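Local coordinates for mucus binding protein (Lactobacillus reuteri, PDB 3I57), which is a cell-wall-anchored surface protein thought to bind mucus, one repeat of which, the piece described here, has immunoglobulin-binding activity, at residues A[113-125]-A[135-149]. Numbering follows the deposited sequence.
Sequences DQTAQVTFTRNGV and WGKWNEASQSYKALT
Arg122 lies between Trp135 and Trp138, and its guanidinium is nearly parallel to both rings, 4° from each plane. Its CB touches the carbonyl oxygen of Lys137. CG sits between the backbone N and the carbonyl carbon (chi1 62°), and from there the chain runs extended across the face of Trp138. CG meets CZ3 of that ring. CD stands over the six-membered ring, 3.5 Å from its centroid, a CH-pi contact. NE lies 3.5 Å from Trp138 CH2 on one face and equally near Trp135 CB on the opposite face. The guanidinium stacks on Trp138 with centres 4.3 Å apart. At the tip, NH1 reaches Gly136 O through a water, while NH2 passes near Trp135 CD1 and bonds to Lys91 O. An alanine here would remove the guanidinium and is likely to open a gap between Trp138 and the CB side of Trp135, with Lys91 O losing this donor.

Next to this stack, Glu140 bends back to Thr121. Its OE1 takes the Thr121 N-H at 2.8 Å on its syn lone pair, and OE2 lies 2.7 Å from Thr121 OG1. Asn139 N gives a nearly straight bond (176°) to Thr121 O. Gly136 N bonds to Asn123 O beside the antiparallel pair Gly124-Trp135.

Further along, the contact turns apolar. Val118 CG1 sits over the Tyr145 ring face, 3.7 Å from its centroid, and Ala116 CB packs against Tyr145 and Leu148. Strand 112-127 of the Muc B2-like, beta-grasp part thus meets the segment that supplies 142-144 and 148-149, outer strands of a small antiparallel sheet with 162-168 between them. The chemistry is divided: at Thr121 a carboxylate takes the N-H while the backbone N of Asn139 serves the carbonyl oxygen, a guanidinium stacked on Trp138 and backed by Trp135 CB holds one end, and apolar packing closes the other.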
loop_
_atom_site.group_PDB
_atom_site.type_symbol
_atom_site.label_atom_id
_atom_site.label_comp_id
_atom_site.label_asym_id
_atom_site.label_seq_id
_atom_site.Cartn_x
_atom_site.Cartn_y
_atom_site.Cartn_z
ATOM N N ASP A 113 17.757 14.467 28.393
ATOM C CA ASP A 113 16.905 14.738 27.244
ATOM C C ASP A 113 15.437 14.546 27.610
ATOM O O ASP A 113 15.105 13.680 28.431
ATOM C CB ASP A 113 17.207 13.721 26.136
ATOM C CG ASP A 113 18.541 13.937 25.443
ATOM O OD1 ASP A 113 19.254 14.926 25.744
ATOM O OD2 ASP A 113 18.845 13.096 24.547
ATOM N N GLN A 114 14.561 15.329 26.984
ATOM C CA GLN A 114 13.132 15.028 26.965
ATOM C C GLN A 114 12.746 14.772 25.524
ATOM O O GLN A 114 13.351 15.327 24.610
ATOM C CB GLN A 114 12.324 16.208 27.490
ATOM C CG GLN A 114 12.382 16.324 28.984
ATOM C CD GLN A 114 11.508 17.439 29.499
ATOM O OE1 GLN A 114 12.008 18.401 30.081
ATOM N NE2 GLN A 114 10.198 17.326 29.286
ATOM N N THR A 115 11.759 13.912 25.334
ATOM C CA THR A 115 11.296 13.577 23.998
ATOM C C THR A 115 9.806 13.673 23.920
ATOM O O THR A 115 9.126 13.663 24.939
ATOM C CB THR A 115 11.695 12.156 23.582
ATOM O OG1 THR A 115 11.199 11.188 24.527
ATOM C CG2 THR A 115 13.226 12.071 23.471
ATOM N N ALA A 116 9.300 13.766 22.697
ATOM C CA ALA A 116 7.869 13.737 22.453
ATOM C C ALA A 116 7.659 13.135 21.084
ATOM O O ALA A 116 8.578 13.123 20.256
ATOM C CB ALA A 116 7.302 15.120 22.497
ATOM N N GLN A 117 6.442 12.666 20.829
ATOM C CA GLN A 117 6.171 11.943 19.607
ATOM C C GLN A 117 4.924 12.454 18.915
ATOM O O GLN A 117 3.998 12.945 19.566
ATOM C CB GLN A 117 6.057 10.449 19.890
ATOM C CG GLN A 117 7.393 9.789 20.265
ATOM C CD GLN A 117 7.317 8.287 20.179
ATOM O OE1 GLN A 117 6.294 7.689 20.508
ATOM N NE2 GLN A 117 8.401 7.667 19.745
ATOM N N VAL A 118 4.931 12.388 17.581
ATOM C CA VAL A 118 3.746 12.635 16.792
ATOM C C VAL A 118 3.568 11.457 15.831
ATOM O O VAL A 118 4.529 10.742 15.472
ATOM C CB VAL A 118 3.786 13.965 15.956
ATOM C CG1 VAL A 118 3.872 15.226 16.884
ATOM C CG2 VAL A 118 4.936 13.944 14.956
ATOM N N THR A 119 2.313 11.216 15.474
ATOM C CA THR A 119 1.977 10.111 14.581
ATOM C C THR A 119 1.172 10.614 13.406
ATOM O O THR A 119 0.244 11.416 13.584
ATOM C CB THR A 119 1.150 9.051 15.363
ATOM O OG1 THR A 119 2.000 8.470 16.364
ATOM C CG2 THR A 119 0.632 7.969 14.432
ATOM N N PHE A 120 1.545 10.196 12.191
ATOM C CA PHE A 120 0.788 10.531 10.990
ATOM C C PHE A 120 0.088 9.297 10.473
ATOM O O PHE A 120 0.530 8.184 10.756
ATOM C CB PHE A 120 1.729 10.988 9.873
ATOM C CG PHE A 120 2.424 12.267 10.194
ATOM C CD1 PHE A 120 1.896 13.468 9.761
ATOM C CD2 PHE A 120 3.566 12.264 10.974
ATOM C CE1 PHE A 120 2.520 14.662 10.088
ATOM C CE2 PHE A 120 4.234 13.453 11.281
ATOM C CZ PHE A 120 3.702 14.647 10.855
ATOM N N THR A 121 -1.011 9.499 9.747
ATOM C CA THR A 121 -1.757 8.377 9.188
ATOM C C THR A 121 -2.006 8.609 7.710
ATOM O O THR A 121 -1.986 9.739 7.230
ATOM C CB THR A 121 -3.147 8.171 9.866
ATOM O OG1 THR A 121 -4.021 9.273 9.547
ATOM C CG2 THR A 121 -3.003 8.066 11.343
ATOM N N ARG A 122 -2.233 7.521 6.996
ATOM C CA ARG A 122 -2.571 7.616 5.568
ATOM C C ARG A 122 -3.483 6.440 5.227
ATOM O O ARG A 122 -3.278 5.319 5.733
ATOM C CB ARG A 122 -1.303 7.649 4.702
ATOM C CG ARG A 122 -0.402 6.393 4.800
ATOM C CD ARG A 122 0.905 6.582 4.058
ATOM N NE ARG A 122 1.797 5.438 4.252
ATOM C CZ ARG A 122 2.951 5.284 3.607
ATOM N NH1 ARG A 122 3.336 6.183 2.705
ATOM N NH2 ARG A 122 3.707 4.219 3.844
ATOM N N ASN A 123 -4.517 6.710 4.428
ATOM C CA ASN A 123 -5.368 5.644 3.928
ATOM C C ASN A 123 -4.734 5.056 2.705
ATOM O O ASN A 123 -3.805 5.614 2.168
ATOM C CB ASN A 123 -6.764 6.163 3.594
ATOM C CG ASN A 123 -7.571 6.375 4.842
ATOM O OD1 ASN A 123 -8.544 5.658 5.110
ATOM N ND2 ASN A 123 -7.124 7.293 5.655
ATOM N N GLY A 124 -5.243 3.924 2.270
ATOM C CA GLY A 124 -4.689 3.291 1.085
ATOM C C GLY A 124 -5.742 2.481 0.349
ATOM O O GLY A 124 -6.917 2.454 0.718
ATOM N N VAL A 125 -5.295 1.857 -0.740
ATOM C CA VAL A 125 -6.144 1.006 -1.543
ATOM C C VAL A 125 -5.424 -0.335 -1.669
ATOM O O VAL A 125 -4.291 -0.406 -2.186
ATOM C CB VAL A 125 -6.266 1.563 -2.927
ATOM C CG1 VAL A 125 -6.976 0.564 -3.834
ATOM C CG2 VAL A 125 -6.985 2.940 -2.897
ATOM N N TRP A 135 -0.488 3.023 -0.616
ATOM C CA TRP A 135 -0.823 4.038 0.384
ATOM C C TRP A 135 -0.953 5.411 -0.247
ATOM O O TRP A 135 -0.139 5.773 -1.078
ATOM C CB TRP A 135 0.242 4.073 1.491
ATOM C CG TRP A 135 0.242 2.793 2.291
ATOM C CD1 TRP A 135 1.183 1.784 2.259
ATOM C CD2 TRP A 135 -0.771 2.367 3.214
ATOM N NE1 TRP A 135 0.809 0.778 3.105
ATOM C CE2 TRP A 135 -0.387 1.099 3.697
ATOM C CE3 TRP A 135 -1.970 2.936 3.673
ATOM C CZ2 TRP A 135 -1.137 0.403 4.642
ATOM C CZ3 TRP A 135 -2.721 2.244 4.597
ATOM C CH2 TRP A 135 -2.307 0.980 5.065
ATOM N N GLY A 136 -1.968 6.164 0.177
ATOM C CA GLY A 136 -2.177 7.517 -0.305
ATOM C C GLY A 136 -1.377 8.558 0.469
ATOM O O GLY A 136 -0.418 8.239 1.196
ATOM N N LYS A 137 -1.753 9.818 0.282
ATOM C CA LYS A 137 -1.031 10.913 0.918
ATOM C C LYS A 137 -1.189 10.836 2.420
ATOM O O LYS A 137 -2.216 10.351 2.918
ATOM C CB LYS A 137 -1.644 12.218 0.477
ATOM C CG LYS A 137 -1.402 12.558 -0.958
ATOM C CD LYS A 137 -2.017 13.932 -1.246
ATOM C CE LYS A 137 -2.066 14.221 -2.727
ATOM N NZ LYS A 137 -3.165 13.460 -3.363
ATOM N N TRP A 138 -0.205 11.341 3.155
ATOM C CA TRP A 138 -0.401 11.484 4.604
ATOM C C TRP A 138 -1.591 12.391 4.886
ATOM O O TRP A 138 -1.745 13.471 4.263
ATOM C CB TRP A 138 0.870 12.034 5.264
ATOM C CG TRP A 138 2.048 11.067 5.195
ATOM C CD1 TRP A 138 3.183 11.194 4.422
ATOM C CD2 TRP A 138 2.177 9.819 5.890
ATOM N NE1 TRP A 138 4.007 10.122 4.624
ATOM C CE2 TRP A 138 3.418 9.261 5.518
ATOM C CE3 TRP A 138 1.361 9.117 6.793
ATOM C CZ2 TRP A 138 3.868 8.031 6.024
ATOM C CZ3 TRP A 138 1.805 7.892 7.285
ATOM C CH2 TRP A 138 3.054 7.373 6.906
ATOM N N ASN A 139 -2.464 11.951 5.777
ATOM C CA ASN A 139 -3.713 12.663 6.030
ATOM C C ASN A 139 -3.490 14.007 6.724
ATOM O O ASN A 139 -4.273 14.947 6.535
ATOM C CB ASN A 139 -4.648 11.831 6.898
ATOM C CG ASN A 139 -5.195 10.615 6.181
ATOM O OD1 ASN A 139 -5.257 9.508 6.752
ATOM N ND2 ASN A 139 -5.578 10.798 4.930
ATOM N N GLU A 140 -2.448 14.091 7.547
ATOM C CA GLU A 140 -2.192 15.330 8.305
ATOM C C GLU A 140 -0.966 16.034 7.713
ATOM O O GLU A 140 0.080 15.412 7.566
ATOM C CB GLU A 140 -1.969 15.009 9.784
ATOM C CG GLU A 140 -2.996 14.063 10.426
ATOM C CD GLU A 140 -2.715 12.578 10.159
ATOM O OE1 GLU A 140 -1.655 12.238 9.567
ATOM O OE2 GLU A 140 -3.545 11.753 10.576
ATOM N N ALA A 141 -1.073 17.321 7.366
ATOM C CA ALA A 141 0.054 17.978 6.689
ATOM C C ALA A 141 1.151 18.236 7.707
ATOM O O ALA A 141 2.344 18.255 7.373
ATOM C CB ALA A 141 -0.373 19.291 6.012
ATOM N N SER A 142 0.739 18.420 8.951
ATOM C CA SER A 142 1.717 18.465 10.045
ATOM C C SER A 142 1.114 18.095 11.386
ATOM O O SER A 142 -0.110 18.122 11.560
ATOM C CB SER A 142 2.400 19.829 10.104
ATOM O OG SER A 142 1.469 20.839 10.406
ATOM N N GLN A 143 1.965 17.724 12.336
ATOM C CA GLN A 143 1.504 17.429 13.686
ATOM C C GLN A 143 2.397 18.134 14.697
ATOM O O GLN A 143 3.618 18.195 14.520
ATOM C CB GLN A 143 1.530 15.920 13.964
ATOM C CG GLN A 143 0.517 15.087 13.156
ATOM C CD GLN A 143 -0.914 15.253 13.700
ATOM O OE1 GLN A 143 -1.631 16.199 13.337
ATOM N NE2 GLN A 143 -1.322 14.353 14.580
ATOM N N SER A 144 1.791 18.640 15.771
ATOM C CA SER A 144 2.569 19.355 16.803
ATOM C C SER A 144 2.903 18.444 17.990
ATOM O O SER A 144 2.096 17.596 18.401
ATOM C CB SER A 144 1.839 20.634 17.238
ATOM O OG SER A 144 0.542 20.295 17.683
ATOM N N TYR A 145 4.117 18.603 18.512
ATOM C CA TYR A 145 4.582 17.825 19.648
ATOM C C TYR A 145 3.999 18.460 20.875
ATOM O O TYR A 145 3.688 19.643 20.845
ATOM C CB TYR A 145 6.127 17.860 19.725
ATOM C CG TYR A 145 6.741 17.112 18.557
ATOM C CD1 TYR A 145 6.892 15.735 18.608
ATOM C CD2 TYR A 145 7.122 17.778 17.394
ATOM C CE1 TYR A 145 7.433 15.030 17.544
ATOM C CE2 TYR A 145 7.686 17.070 16.309
ATOM C CZ TYR A 145 7.826 15.694 16.409
ATOM O OH TYR A 145 8.365 14.972 15.357
ATOM N N LYS A 146 3.816 17.667 21.922
ATOM C CA LYS A 146 3.446 18.203 23.237
ATOM C C LYS A 146 4.520 19.227 23.636
ATOM O O LYS A 146 5.695 19.037 23.321
ATOM C CB LYS A 146 3.429 17.063 24.249
ATOM C CG LYS A 146 2.809 17.453 25.586
ATOM C CD LYS A 146 3.059 16.381 26.644
ATOM C CE LYS A 146 2.549 16.864 28.003
ATOM N NZ LYS A 146 1.191 17.485 27.889
ATOM N N ALA A 147 4.127 20.298 24.320
ATOM C CA ALA A 147 5.113 21.249 24.849
ATOM C C ALA A 147 6.046 20.617 25.865
ATOM O O ALA A 147 5.617 19.906 26.781
ATOM C CB ALA A 147 4.416 22.494 25.452
ATOM N N LEU A 148 7.337 20.887 25.713
ATOM C CA LEU A 148 8.329 20.363 26.648
ATOM C C LEU A 148 8.910 21.493 27.482
ATOM O O LEU A 148 9.478 22.433 26.954
ATOM C CB LEU A 148 9.447 19.655 25.886
ATOM C CG LEU A 148 8.975 18.502 25.005
ATOM C CD1 LEU A 148 10.154 17.777 24.367
ATOM C CD2 LEU A 148 8.108 17.518 25.818
ATOM N N THR A 149 8.723 21.408 28.795
ATOM C CA THR A 149 9.183 22.468 29.673
ATOM C C THR A 149 10.606 22.167 30.081
ATOM O O THR A 149 10.910 21.082 30.590
ATOM C CB THR A 149 8.325 22.572 30.928
ATOM O OG1 THR A 149 6.958 22.796 30.548
ATOM C CG2 THR A 149 8.802 23.748 31.808
HETATM O O HOH W 1 3.546 14.770 21.653
HETATM O O HOH W 2 2.054 8.971 2.088
HETATM O O HOH W 3 -4.658 9.278 3.064
#